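Local structure of putative uncharacterized protein (Chaetomium thermophilum, 5T8V) at residues S821-I826 / F859-L864; I848-K851 / L856-F859; R863-Y868 / V886-V891. The protein probably takes part in loading cohesin onto chromatin, this chain being the C-terminal, HEAT-repeat part of the loader Scc2. All blocks are in the same frame, centred on the assembly; numbering follows the deposited sequence.

Contact 1. Residues S821-I826 / F859-L864; sequences SMFDLI and FEQLRL
The Phe823 ring and the Gln861 side chain are layered on one another. Over one face of the ring sits Gln861 CB, 3.7 Å from the Phe823 ring centroid and 16° off its normal, a CH-pi contact. Further along, the carboxamide stacks against the CD2 side of the same ring with the two planes 29° apart, and Gln861 CD is 3.6 Å from Phe823 CE2. The rim of the ring has other neighbours: Phe823 CE1 lies 3.9 Å from Leu865 CG, and Phe823 CE2 meets Phe857 CE2 rim to rim.

Gln861 CG occupies the crowded position between its own N and C (chi1 54°), and the chain then runs extended, which carries the amide across Phe823 at about a right angle. OE1 accepts a hydrogen bond from Thr858 N, which probably fixes the rotation of the stacked amide from a residue just before its helix. Phe823 in turn uses backbone as well as ring: Leu864 CD1 comes within 4.0 Å of Phe823 O and 4.4 Å of Phe823 CB, adding a small aliphatic patch beside the ring. The 224 Å² buried here thus rests mainly on one aromatic ring lying against a polar but largely flat side chain.

The bond from Gln861 to Thr858 resembles one half of a capping box at the start of the short, weakly bonded helix around 859-862. On the other side, Phe823 belongs to the final turns of helix 808-824, and packing of helix end against short helix in this way fits the all-helical, HEAT-repeat architecture of the loader.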
ATOM      1  N   SER A 821       8.249   9.080 -43.614  1.00 63.10           N
ATOM      2  CA  SER A 821       7.191   9.979 -43.171  1.00 62.01           C
ATOM      3  C   SER A 821       7.769  11.319 -42.734  1.00 62.88           C
ATOM      4  O   SER A 821       7.327  12.376 -43.196  1.00 63.18           O
ATOM      5  CB  SER A 821       6.397   9.336 -42.035  1.00 59.32           C
ATOM      6  OG  SER A 821       5.333  10.176 -41.621  1.00 58.70           O
ATOM      7  N   MET A 822       8.774  11.290 -41.855  1.00 64.89           N
ATOM      8  CA  MET A 822       9.393  12.527 -41.389  1.00 64.04           C
ATOM      9  C   MET A 822       9.774  13.421 -42.562  1.00 65.10           C
ATOM     10  O   MET A 822       9.545  14.636 -42.527  1.00 63.60           O
ATOM     11  CB  MET A 822      10.627  12.218 -40.540  1.00 62.62           C
ATOM     12  CG  MET A 822      10.424  11.132 -39.504  1.00 61.51           C
ATOM     13  SD  MET A 822      11.538  11.273 -38.099  1.00 58.95           S
ATOM     14  CE  MET A 822      11.214   9.727 -37.254  1.00 60.00           C
ATOM     15  N   PHE A 823      10.357  12.839 -43.614  1.00 57.49           N
ATOM     16  CA  PHE A 823      10.632  13.623 -44.813  1.00 59.41           C
ATOM     17  C   PHE A 823       9.347  14.015 -45.525  1.00 63.66           C
ATOM     18  O   PHE A 823       9.272  15.099 -46.115  1.00 63.67           O
ATOM     19  CB  PHE A 823      11.545  12.847 -45.760  1.00 59.16           C
ATOM     20  CG  PHE A 823      12.979  12.806 -45.322  1.00 57.07           C
ATOM     21  CD1 PHE A 823      13.798  13.909 -45.490  1.00 55.61           C
ATOM     22  CD2 PHE A 823      13.511  11.663 -44.751  1.00 57.20           C
ATOM     23  CE1 PHE A 823      15.120  13.875 -45.090  1.00 54.82           C
ATOM     24  CE2 PHE A 823      14.830  11.622 -44.351  1.00 56.45           C
ATOM     25  CZ  PHE A 823      15.637  12.729 -44.520  1.00 55.15           C
ATOM     26  N   ASP A 824       8.329  13.152 -45.487  1.00 91.12           N
ATOM     27  CA  ASP A 824       7.042  13.500 -46.077  1.00 95.08           C
ATOM     28  C   ASP A 824       6.393  14.665 -45.340  1.00 96.28           C
ATOM     29  O   ASP A 824       5.597  15.404 -45.930  1.00 98.05           O
ATOM     30  CB  ASP A 824       6.118  12.280 -46.073  1.00 97.56           C
ATOM     31  CG  ASP A 824       4.807  12.539 -46.786  1.00100.39           C
ATOM     32  OD1 ASP A 824       4.792  13.360 -47.728  1.00102.01           O
ATOM     33  OD2 ASP A 824       3.791  11.918 -46.407  1.00101.02           O
ATOM     34  N   LEU A 825       6.720  14.844 -44.060  1.00 81.89           N
ATOM     35  CA  LEU A 825       6.242  15.991 -43.298  1.00 81.14           C
ATOM     36  C   LEU A 825       7.019  17.266 -43.601  1.00 77.97           C
ATOM     37  O   LEU A 825       6.640  18.333 -43.108  1.00 76.43           O
ATOM     38  CB  LEU A 825       6.318  15.695 -41.796  1.00 82.24           C
ATOM     39  CG  LEU A 825       5.136  14.940 -41.181  1.00 84.98           C
ATOM     40  CD1 LEU A 825       4.939  13.573 -41.821  1.00 87.07           C
ATOM     41  CD2 LEU A 825       5.333  14.795 -39.678  1.00 84.41           C
ATOM     42  N   ILE A 826       8.089  17.182 -44.390  1.00 84.94           N
ATOM     43  CA  ILE A 826       8.885  18.349 -44.742  1.00 84.01           C
ATOM     44  C   ILE A 826       8.788  18.691 -46.224  1.00 86.26           C
ATOM     45  O   ILE A 826       9.047  19.848 -46.590  1.00 87.18           O
ATOM     46  CB  ILE A 826      10.362  18.155 -44.338  1.00 82.17           C
ATOM     47  CG1 ILE A 826      10.470  17.737 -42.868  1.00 80.54           C
ATOM     48  CG2 ILE A 826      11.158  19.440 -44.563  1.00 81.62           C
ATOM     49  CD1 ILE A 826      11.837  17.214 -42.478  1.00 79.35           C
ATOM     50  N   PHE A 859      18.361   8.878 -51.559  1.00 72.29           N
ATOM     51  CA  PHE A 859      18.892  10.096 -52.163  1.00 72.11           C
ATOM     52  C   PHE A 859      17.795  11.129 -52.389  1.00 73.20           C
ATOM     53  O   PHE A 859      18.000  12.325 -52.154  1.00 71.80           O
ATOM     54  CB  PHE A 859      19.590   9.763 -53.483  1.00 73.96           C
ATOM     55  CG  PHE A 859      19.952  10.972 -54.301  1.00 73.78           C
ATOM     56  CD1 PHE A 859      21.157  11.625 -54.102  1.00 72.91           C
ATOM     57  CD2 PHE A 859      19.089  11.452 -55.274  1.00 74.92           C
ATOM     58  CE1 PHE A 859      21.493  12.736 -54.855  1.00 72.64           C
ATOM     59  CE2 PHE A 859      19.419  12.562 -56.028  1.00 74.80           C
ATOM     60  CZ  PHE A 859      20.623  13.205 -55.819  1.00 73.28           C
ATOM     61  N   GLU A 860      16.622  10.685 -52.851  1.00 83.49           N
ATOM     62  CA  GLU A 860      15.558  11.625 -53.191  1.00 85.53           C
ATOM     63  C   GLU A 860      15.195  12.509 -52.006  1.00 82.59           C
ATOM     64  O   GLU A 860      14.872  13.689 -52.180  1.00 81.17           O
ATOM     65  CB  GLU A 860      14.327  10.865 -53.686  1.00 87.76           C
ATOM     66  CG  GLU A 860      14.525  10.163 -55.021  1.00 91.28           C
ATOM     67  CD  GLU A 860      14.718  11.134 -56.173  1.00 93.70           C
ATOM     68  OE1 GLU A 860      14.609  12.358 -55.948  1.00 92.72           O
ATOM     69  OE2 GLU A 860      14.979  10.674 -57.304  1.00 96.72           O
ATOM     70  N   GLN A 861      15.238  11.959 -50.795  1.00 58.16           N
ATOM     71  CA  GLN A 861      14.902  12.730 -49.605  1.00 59.06           C
ATOM     72  C   GLN A 861      16.091  13.491 -49.035  1.00 61.48           C
ATOM     73  O   GLN A 861      15.895  14.368 -48.187  1.00 59.89           O
ATOM     74  CB  GLN A 861      14.292  11.817 -48.536  1.00 57.80           C
ATOM     75  CG  GLN A 861      15.120  10.594 -48.158  1.00 55.94           C
ATOM     76  CD  GLN A 861      14.372   9.598 -47.275  1.00 52.98           C
ATOM     77  OE1 GLN A 861      14.983   8.685 -46.727  1.00 51.68           O
ATOM     78  NE2 GLN A 861      13.055   9.753 -47.143  1.00 51.60           N
ATOM     79  N   LEU A 862      17.313  13.187 -49.479  1.00 54.99           N
ATOM     80  CA  LEU A 862      18.424  14.102 -49.246  1.00 57.75           C
ATOM     81  C   LEU A 862      18.327  15.330 -50.138  1.00 54.42           C
ATOM     82  O   LEU A 862      18.890  16.377 -49.800  1.00 51.26           O
ATOM     83  CB  LEU A 862      19.760  13.397 -49.481  1.00 63.59           C
ATOM     84  CG  LEU A 862      20.401  12.776 -48.239  1.00 67.16           C
ATOM     85  CD1 LEU A 862      19.470  11.759 -47.597  1.00 69.72           C
ATOM     86  CD2 LEU A 862      21.734  12.142 -48.600  1.00 69.64           C
ATOM     87  N   ARG A 863      17.624  15.220 -51.268  1.00102.38           N
ATOM     88  CA  ARG A 863      17.395  16.368 -52.133  1.00104.63           C
ATOM     89  C   ARG A 863      16.395  17.346 -51.531  1.00102.04           C
ATOM     90  O   ARG A 863      16.410  18.529 -51.891  1.00104.88           O
ATOM     91  CB  ARG A 863      16.906  15.890 -53.500  1.00109.13           C
ATOM     92  CG  ARG A 863      16.778  16.982 -54.550  1.00112.02           C
ATOM     93  CD  ARG A 863      16.213  16.426 -55.847  1.00115.54           C
ATOM     94  NE  ARG A 863      14.865  15.890 -55.668  1.00118.19           N
ATOM     95  CZ  ARG A 863      14.192  15.222 -56.600  1.00120.51           C
ATOM     96  NH1 ARG A 863      14.737  14.995 -57.788  1.00122.35           N
ATOM     97  NH2 ARG A 863      12.971  14.774 -56.341  1.00121.47           N
ATOM     98  N   LEU A 864      15.528  16.884 -50.626  1.00 66.58           N
ATOM     99  CA  LEU A 864      14.590  17.792 -49.974  1.00 64.71           C
ATOM    100  C   LEU A 864      15.294  18.678 -48.957  1.00 54.80           C
ATOM    101  O   LEU A 864      14.850  19.804 -48.705  1.00 51.91           O
ATOM    102  CB  LEU A 864      13.471  17.000 -49.299  1.00 70.91           C
ATOM    103  CG  LEU A 864      12.731  16.000 -50.190  1.00 74.68           C
ATOM    104  CD1 LEU A 864      11.600  15.341 -49.417  1.00 74.70           C
ATOM    105  CD2 LEU A 864      12.201  16.662 -51.457  1.00 76.10           C
TER

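Contact 2. Residues I848-K851 / L856-F859; sequences IFAK and LFTF
Phe857 pushes the far rim of its ring, CE1 and CZ, against the backbone and methyl group of Ala850. The shortest separation is 3.4 Å, from Phe857 CE1 to Ala850 CA, and Phe857 CZ lies 3.7 Å from Ala850 CB. The alanine approaches obliquely, whereas the backbone of Phe849 sits at the ring's edge, near its plane, with Phe849 C 3.9 Å from Phe857 CE1. Phe849 CB adds a further contact, 4.0 Å from Phe857 CZ. The ring thus comes rim-first to the helix and does not stack on Phe849. Its CG stands anti to the carbonyl carbon, chi1 -66°, and CB itself points toward the helix, which explains why the outer carbons arrive there.

Leu856, the preceding residue, supplies the second point of contact. Its CD1 comes to the edge of the Phe849 ring, near the ring plane, 4.1 Å from Phe849 CD2. All four residues are buried, and the 161 Å² they hide is mostly packing of hydrocarbon against hydrocarbon and helix backbone, across the turn that follows helix 839-852. With an alanine in place of Phe857, the loop would probably lose its main hold on this helix, and a gap would be likely to open beside Ala850 and Phe849 CB.

Several helices surround the pair. Helix 808-824 touches both aromatic residues through Val819, and Leu856 through Cys815. Helix 791-801 adds Leu797 against Phe849 and Leu801 against Leu856. From helix 878-891, Val891 reaches both Ala850 and Phe857, so the side chains of Leu856 and Phe857 are buried between the helices before them in the chain and one that comes after.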
ATOM      1  N   ILE A 848      19.401  11.671 -35.325  1.00 49.31           N
ATOM      2  CA  ILE A 848      19.784  10.485 -34.568  1.00 50.99           C
ATOM      3  C   ILE A 848      19.419   9.211 -35.319  1.00 52.03           C
ATOM      4  O   ILE A 848      20.086   8.181 -35.163  1.00 53.90           O
ATOM      5  CB  ILE A 848      19.150  10.523 -33.165  1.00 50.85           C
ATOM      6  CG1 ILE A 848      17.627  10.680 -33.261  1.00 49.30           C
ATOM      7  CG2 ILE A 848      19.783  11.647 -32.349  1.00 51.72           C
ATOM      8  CD1 ILE A 848      16.930  10.901 -31.936  1.00 48.26           C
ATOM      9  N   PHE A 849      18.375   9.250 -36.151  1.00 40.99           N
ATOM     10  CA  PHE A 849      18.088   8.103 -37.008  1.00 42.39           C
ATOM     11  C   PHE A 849      19.234   7.847 -37.978  1.00 43.47           C
ATOM     12  O   PHE A 849      19.727   6.720 -38.094  1.00 45.18           O
ATOM     13  CB  PHE A 849      16.784   8.324 -37.770  1.00 41.94           C
ATOM     14  CG  PHE A 849      15.610   7.625 -37.161  1.00 42.11           C
ATOM     15  CD1 PHE A 849      14.884   8.223 -36.147  1.00 40.79           C
ATOM     16  CD2 PHE A 849      15.237   6.366 -37.596  1.00 43.72           C
ATOM     17  CE1 PHE A 849      13.808   7.584 -35.583  1.00 40.90           C
ATOM     18  CE2 PHE A 849      14.157   5.718 -37.036  1.00 43.93           C
ATOM     19  CZ  PHE A 849      13.442   6.328 -36.027  1.00 42.44           C
ATOM     20  N   ALA A 850      19.668   8.888 -38.692  1.00 42.62           N
ATOM     21  CA  ALA A 850      20.792   8.739 -39.607  1.00 43.50           C
ATOM     22  C   ALA A 850      22.037   8.261 -38.872  1.00 45.75           C
ATOM     23  O   ALA A 850      22.829   7.483 -39.417  1.00 48.75           O
ATOM     24  CB  ALA A 850      21.062  10.060 -40.322  1.00 42.27           C
ATOM     25  N   LYS A 851      22.230   8.715 -37.631  1.00 59.00           N
ATOM     26  CA  LYS A 851      23.347   8.211 -36.838  1.00 60.11           C
ATOM     27  C   LYS A 851      23.195   6.719 -36.564  1.00 61.28           C
ATOM     28  O   LYS A 851      24.178   5.971 -36.601  1.00 63.50           O
ATOM     29  CB  LYS A 851      23.451   8.994 -35.528  1.00 59.83           C
ATOM     30  CG  LYS A 851      24.214   8.288 -34.405  1.00 62.60           C
ATOM     31  CD  LYS A 851      25.654   7.961 -34.785  1.00 65.48           C
ATOM     32  CE  LYS A 851      26.322   7.123 -33.705  1.00 68.01           C
ATOM     33  NZ  LYS A 851      27.659   6.615 -34.119  1.00 70.76           N
ATOM     34  N   LEU A 856      18.378   3.497 -43.973  1.00 70.10           N
ATOM     35  CA  LEU A 856      16.964   3.838 -44.056  1.00 69.03           C
ATOM     36  C   LEU A 856      16.701   5.039 -44.955  1.00 67.23           C
ATOM     37  O   LEU A 856      15.550   5.259 -45.347  1.00 66.98           O
ATOM     38  CB  LEU A 856      16.421   4.117 -42.654  1.00 68.23           C
ATOM     39  CG  LEU A 856      16.580   2.967 -41.656  1.00 70.21           C
ATOM     40  CD1 LEU A 856      16.543   3.482 -40.229  1.00 68.45           C
ATOM     41  CD2 LEU A 856      15.499   1.925 -41.874  1.00 72.64           C
ATOM     42  N   PHE A 857      17.729   5.811 -45.291  1.00 62.23           N
ATOM     43  CA  PHE A 857      17.563   7.040 -46.049  1.00 61.85           C
ATOM     44  C   PHE A 857      17.804   6.794 -47.534  1.00 65.70           C
ATOM     45  O   PHE A 857      18.526   5.872 -47.921  1.00 67.75           O
ATOM     46  CB  PHE A 857      18.517   8.124 -45.538  1.00 58.43           C
ATOM     47  CG  PHE A 857      18.213   8.585 -44.138  1.00 56.03           C
ATOM     48  CD1 PHE A 857      18.511   7.783 -43.049  1.00 56.42           C
ATOM     49  CD2 PHE A 857      17.634   9.822 -43.911  1.00 54.20           C
ATOM     50  CE1 PHE A 857      18.232   8.203 -41.763  1.00 55.22           C
ATOM     51  CE2 PHE A 857      17.354  10.248 -42.626  1.00 52.89           C
ATOM     52  CZ  PHE A 857      17.654   9.437 -41.552  1.00 53.52           C
ATOM     53  N   THR A 858      17.188   7.635 -48.363  1.00 52.69           N
ATOM     54  CA  THR A 858      17.329   7.565 -49.809  1.00 54.92           C
ATOM     55  C   THR A 858      17.805   8.910 -50.346  1.00 54.26           C
ATOM     56  O   THR A 858      17.675   9.947 -49.690  1.00 52.86           O
ATOM     57  CB  THR A 858      16.006   7.173 -50.485  1.00 56.44           C
ATOM     58  OG1 THR A 858      15.045   8.224 -50.317  1.00 55.14           O
ATOM     59  CG2 THR A 858      15.455   5.889 -49.885  1.00 57.81           C
ATOM     60  N   PHE A 859      18.361   8.878 -51.559  1.00 72.29           N
ATOM     61  CA  PHE A 859      18.892  10.096 -52.163  1.00 72.11           C
ATOM     62  C   PHE A 859      17.795  11.129 -52.389  1.00 73.20           C
ATOM     63  O   PHE A 859      18.000  12.325 -52.154  1.00 71.80           O
ATOM     64  CB  PHE A 859      19.590   9.763 -53.483  1.00 73.96           C
ATOM     65  CG  PHE A 859      19.952  10.972 -54.301  1.00 73.78           C
ATOM     66  CD1 PHE A 859      21.157  11.625 -54.102  1.00 72.91           C
ATOM     67  CD2 PHE A 859      19.089  11.452 -55.274  1.00 74.92           C
ATOM     68  CE1 PHE A 859      21.493  12.736 -54.855  1.00 72.64           C
ATOM     69  CE2 PHE A 859      19.419  12.562 -56.028  1.00 74.80           C
ATOM     70  CZ  PHE A 859      20.623  13.205 -55.819  1.00 73.28           C
TER

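Contact 3. Residues R863-Y868 / V886-V891; sequences RLLRPY and VIYRRV
Leu865 and Tyr888 both set CG anti to their own carbonyl carbon, chi1 -55° and -83°, and by these torsions each side chain extends into the space between 863-868 and 886-891. Leu865 continues extended, which brings CD1 to 4.0 Å from Ile887 CG2 and 4.2 Å from Ile887 CD1; the two aliphatic side chains cross at about a right angle. One leucine methyl thus meets both methyls of the isoleucine.

Tyr888 spans the greater gap. The alpha carbons of Leu865 and Tyr888 are 9.2 Å apart, yet the phenol bridges the distance, and CE1 of Tyr888 passes 4.4 Å from Leu865 CB, obliquely to the ring. Its OH ends beside the backbone, 4.0 Å from Leu865 C and 3.7 Å from Arg866 N, too far to bond that amide. The hydroxyl probably bonds Leu862 O instead, which would satisfy the buried polar end of Tyr888. That carbonyl is the one an uninterrupted alpha helix would pair with the amide of Arg866. Residues 863-865 have helical backbone angles without the regular bonds, and Arg866 N makes a weak bond to Arg863 O. The tyrosine thus probably helps hold the chain at the place where the short helix about 859-862 gives way to helix 866-870. The remainder of the 179 Å² contact is chiefly hydrocarbon.

Further helices close around the pair. Leu865 also rests on Leu843 of helix 839-852 and Tyr888 on Cys928 of helix 919-935. Arg866 turns to helix 900-910, where NH1 forms a salt bridge with Glu909. The break between the two short helices therefore packs on helices 839-852 and 900-910 as well as 878-891, and helix 919-935 backs the tyrosine from beyond.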
ATOM      1  N   ARG A 863      17.624  15.220 -51.268  1.00102.38           N
ATOM      2  CA  ARG A 863      17.395  16.368 -52.133  1.00104.63           C
ATOM      3  C   ARG A 863      16.395  17.346 -51.531  1.00102.04           C
ATOM      4  O   ARG A 863      16.410  18.529 -51.891  1.00104.88           O
ATOM      5  CB  ARG A 863      16.906  15.890 -53.500  1.00109.13           C
ATOM      6  CG  ARG A 863      16.778  16.982 -54.550  1.00112.02           C
ATOM      7  CD  ARG A 863      16.213  16.426 -55.847  1.00115.54           C
ATOM      8  NE  ARG A 863      14.865  15.890 -55.668  1.00118.19           N
ATOM      9  CZ  ARG A 863      14.192  15.222 -56.600  1.00120.51           C
ATOM     10  NH1 ARG A 863      14.737  14.995 -57.788  1.00122.35           N
ATOM     11  NH2 ARG A 863      12.971  14.774 -56.341  1.00121.47           N
ATOM     12  N   LEU A 864      15.528  16.884 -50.626  1.00 66.58           N
ATOM     13  CA  LEU A 864      14.590  17.792 -49.974  1.00 64.71           C
ATOM     14  C   LEU A 864      15.294  18.678 -48.957  1.00 54.80           C
ATOM     15  O   LEU A 864      14.850  19.804 -48.705  1.00 51.91           O
ATOM     16  CB  LEU A 864      13.471  17.000 -49.299  1.00 70.91           C
ATOM     17  CG  LEU A 864      12.731  16.000 -50.190  1.00 74.68           C
ATOM     18  CD1 LEU A 864      11.600  15.341 -49.417  1.00 74.70           C
ATOM     19  CD2 LEU A 864      12.201  16.662 -51.457  1.00 76.10           C
ATOM     20  N   LEU A 865      16.382  18.189 -48.361  1.00 64.88           N
ATOM     21  CA  LEU A 865      17.210  19.012 -47.491  1.00 58.55           C
ATOM     22  C   LEU A 865      18.116  19.954 -48.270  1.00 57.34           C
ATOM     23  O   LEU A 865      18.733  20.835 -47.662  1.00 58.38           O
ATOM     24  CB  LEU A 865      18.062  18.121 -46.583  1.00 54.67           C
ATOM     25  CG  LEU A 865      17.307  17.086 -45.744  1.00 53.97           C
ATOM     26  CD1 LEU A 865      18.281  16.227 -44.956  1.00 53.48           C
ATOM     27  CD2 LEU A 865      16.311  17.758 -44.810  1.00 53.30           C
ATOM     28  N   ARG A 866      18.203  19.792 -49.592  1.00 61.50           N
ATOM     29  CA  ARG A 866      19.083  20.609 -50.431  1.00 59.84           C
ATOM     30  C   ARG A 866      19.038  22.099 -50.115  1.00 58.34           C
ATOM     31  O   ARG A 866      20.108  22.690 -49.918  1.00 57.11           O
ATOM     32  CB  ARG A 866      18.713  20.365 -51.902  1.00 61.17           C
ATOM     33  CG  ARG A 866      19.716  20.902 -52.903  1.00 61.02           C
ATOM     34  CD  ARG A 866      20.952  20.025 -52.963  1.00 60.79           C
ATOM     35  NE  ARG A 866      21.881  20.470 -53.997  1.00 60.93           N
ATOM     36  CZ  ARG A 866      22.731  21.482 -53.855  1.00 60.24           C
ATOM     37  NH1 ARG A 866      22.773  22.165 -52.716  1.00 59.76           N
ATOM     38  NH2 ARG A 866      23.538  21.814 -54.853  1.00 59.94           N
ATOM     39  N   PRO A 867      17.878  22.760 -50.054  1.00 56.81           N
ATOM     40  CA  PRO A 867      17.886  24.210 -49.792  1.00 56.98           C
ATOM     41  C   PRO A 867      18.422  24.580 -48.421  1.00 56.12           C
ATOM     42  O   PRO A 867      18.895  25.709 -48.244  1.00 56.33           O
ATOM     43  CB  PRO A 867      16.410  24.602 -49.944  1.00 58.05           C
ATOM     44  CG  PRO A 867      15.654  23.346 -49.695  1.00 58.32           C
ATOM     45  CD  PRO A 867      16.510  22.241 -50.225  1.00 58.13           C
ATOM     46  N   TYR A 868      18.365  23.672 -47.443  1.00 55.18           N
ATOM     47  CA  TYR A 868      18.938  23.969 -46.135  1.00 53.84           C
ATOM     48  C   TYR A 868      20.449  24.152 -46.215  1.00 54.25           C
ATOM     49  O   TYR A 868      21.020  24.918 -45.434  1.00 54.59           O
ATOM     50  CB  TYR A 868      18.598  22.860 -45.140  1.00 52.79           C
ATOM     51  CG  TYR A 868      17.155  22.850 -44.684  1.00 52.72           C
ATOM     52  CD1 TYR A 868      16.657  23.861 -43.874  1.00 52.73           C
ATOM     53  CD2 TYR A 868      16.297  21.821 -45.047  1.00 53.05           C
ATOM     54  CE1 TYR A 868      15.341  23.857 -43.449  1.00 53.28           C
ATOM     55  CE2 TYR A 868      14.980  21.805 -44.625  1.00 53.88           C
ATOM     56  CZ  TYR A 868      14.508  22.825 -43.825  1.00 54.31           C
ATOM     57  OH  TYR A 868      13.197  22.815 -43.403  1.00 55.44           O
ATOM     58  N   VAL A 886      24.932  16.829 -40.638  1.00 37.80           N
ATOM     59  CA  VAL A 886      25.194  15.525 -40.035  1.00 38.77           C
ATOM     60  C   VAL A 886      24.468  14.429 -40.804  1.00 39.37           C
ATOM     61  O   VAL A 886      24.984  13.313 -40.956  1.00 40.56           O
ATOM     62  CB  VAL A 886      24.800  15.537 -38.547  1.00 38.62           C
ATOM     63  CG1 VAL A 886      24.753  14.119 -37.981  1.00 39.70           C
ATOM     64  CG2 VAL A 886      25.792  16.378 -37.758  1.00 38.61           C
ATOM     65  N   ILE A 887      23.266  14.719 -41.300  1.00 42.35           N
ATOM     66  CA  ILE A 887      22.530  13.724 -42.069  1.00 44.70           C
ATOM     67  C   ILE A 887      23.256  13.416 -43.372  1.00 47.01           C
ATOM     68  O   ILE A 887      23.305  12.261 -43.810  1.00 48.70           O
ATOM     69  CB  ILE A 887      21.085  14.197 -42.313  1.00 44.24           C
ATOM     70  CG1 ILE A 887      20.321  14.241 -40.986  1.00 43.96           C
ATOM     71  CG2 ILE A 887      20.366  13.266 -43.293  1.00 45.27           C
ATOM     72  CD1 ILE A 887      18.985  14.951 -41.060  1.00 43.15           C
ATOM     73  N   TYR A 888      23.827  14.437 -44.018  1.00 55.50           N
ATOM     74  CA  TYR A 888      24.659  14.183 -45.191  1.00 57.90           C
ATOM     75  C   TYR A 888      25.926  13.429 -44.809  1.00 59.53           C
ATOM     76  O   TYR A 888      26.347  12.507 -45.518  1.00 60.76           O
ATOM     77  CB  TYR A 888      25.018  15.502 -45.881  1.00 57.63           C
ATOM     78  CG  TYR A 888      23.967  16.047 -46.829  1.00 58.61           C
ATOM     79  CD1 TYR A 888      22.685  15.512 -46.870  1.00 59.92           C
ATOM     80  CD2 TYR A 888      24.266  17.092 -47.693  1.00 58.94           C
ATOM     81  CE1 TYR A 888      21.732  16.008 -47.739  1.00 60.70           C
ATOM     82  CE2 TYR A 888      23.320  17.594 -48.565  1.00 59.54           C
ATOM     83  CZ  TYR A 888      22.056  17.047 -48.584  1.00 60.30           C
ATOM     84  OH  TYR A 888      21.110  17.544 -49.451  1.00 60.58           O
ATOM     85  N   ARG A 889      26.540  13.807 -43.689  1.00 64.58           N
ATOM     86  CA  ARG A 889      27.761  13.152 -43.235  1.00 66.48           C
ATOM     87  C   ARG A 889      27.547  11.654 -43.049  1.00 68.89           C
ATOM     88  O   ARG A 889      28.369  10.838 -43.482  1.00 69.39           O
ATOM     89  CB  ARG A 889      28.223  13.805 -41.931  1.00 66.34           C
ATOM     90  CG  ARG A 889      29.409  13.148 -41.249  1.00 68.13           C
ATOM     91  CD  ARG A 889      29.754  13.903 -39.976  1.00 68.08           C
ATOM     92  NE  ARG A 889      30.872  13.310 -39.249  1.00 70.00           N
ATOM     93  CZ  ARG A 889      31.405  13.829 -38.148  1.00 70.99           C
ATOM     94  NH1 ARG A 889      30.927  14.960 -37.643  1.00 69.95           N
ATOM     95  NH2 ARG A 889      32.421  13.222 -37.550  1.00 73.12           N
ATOM     96  N   ARG A 890      26.440  11.274 -42.410  1.00 76.75           N
ATOM     97  CA  ARG A 890      26.197   9.869 -42.102  1.00 78.76           C
ATOM     98  C   ARG A 890      25.612   9.118 -43.294  1.00 78.78           C
ATOM     99  O   ARG A 890      25.980   7.966 -43.547  1.00 80.30           O
ATOM    100  CB  ARG A 890      25.258   9.756 -40.898  1.00 78.92           C
ATOM    101  CG  ARG A 890      25.839  10.286 -39.595  1.00 79.72           C
ATOM    102  CD  ARG A 890      26.852   9.319 -39.001  1.00 83.32           C
ATOM    103  NE  ARG A 890      27.278   9.727 -37.662  1.00 84.68           N
ATOM    104  CZ  ARG A 890      28.342  10.483 -37.398  1.00 85.94           C
ATOM    105  NH1 ARG A 890      29.117  10.929 -38.379  1.00 85.87           N
ATOM    106  NH2 ARG A 890      28.635  10.795 -36.142  1.00 86.10           N
ATOM    107  N   VAL A 891      24.706   9.752 -44.034  1.00 66.89           N
ATOM    108  CA  VAL A 891      23.990   9.063 -45.105  1.00 68.75           C
ATOM    109  C   VAL A 891      24.844   8.978 -46.360  1.00 72.77           C
ATOM    110  O   VAL A 891      25.078   7.893 -46.904  1.00 73.86           O
ATOM    111  CB  VAL A 891      22.653   9.767 -45.398  1.00 67.73           C
ATOM    112  CG1 VAL A 891      21.962   9.138 -46.610  1.00 68.31           C
ATOM    113  CG2 VAL A 891      21.741   9.716 -44.177  1.00 66.63           C
TER

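In the fold
From the N terminus, the chain leaves helix 808-824 and returns to it at 859-864, so contact 1 closes a loop with 32 residues between its segments, helix 839-852 among them. Contact 2 lies within that span and closes a much tighter turn, with four residues between its segments; the two share Phe859 and meet at their aromatic rings. Contact 3 starts on Arg863 and Leu864, the last residues of contact 1, and reaches forward to helix 878-891; it follows contact 2 in series, opening after that turn has closed. Together the three join helices 808-824, 839-852 and 878-891 around 856-868, a run of loop and short helices.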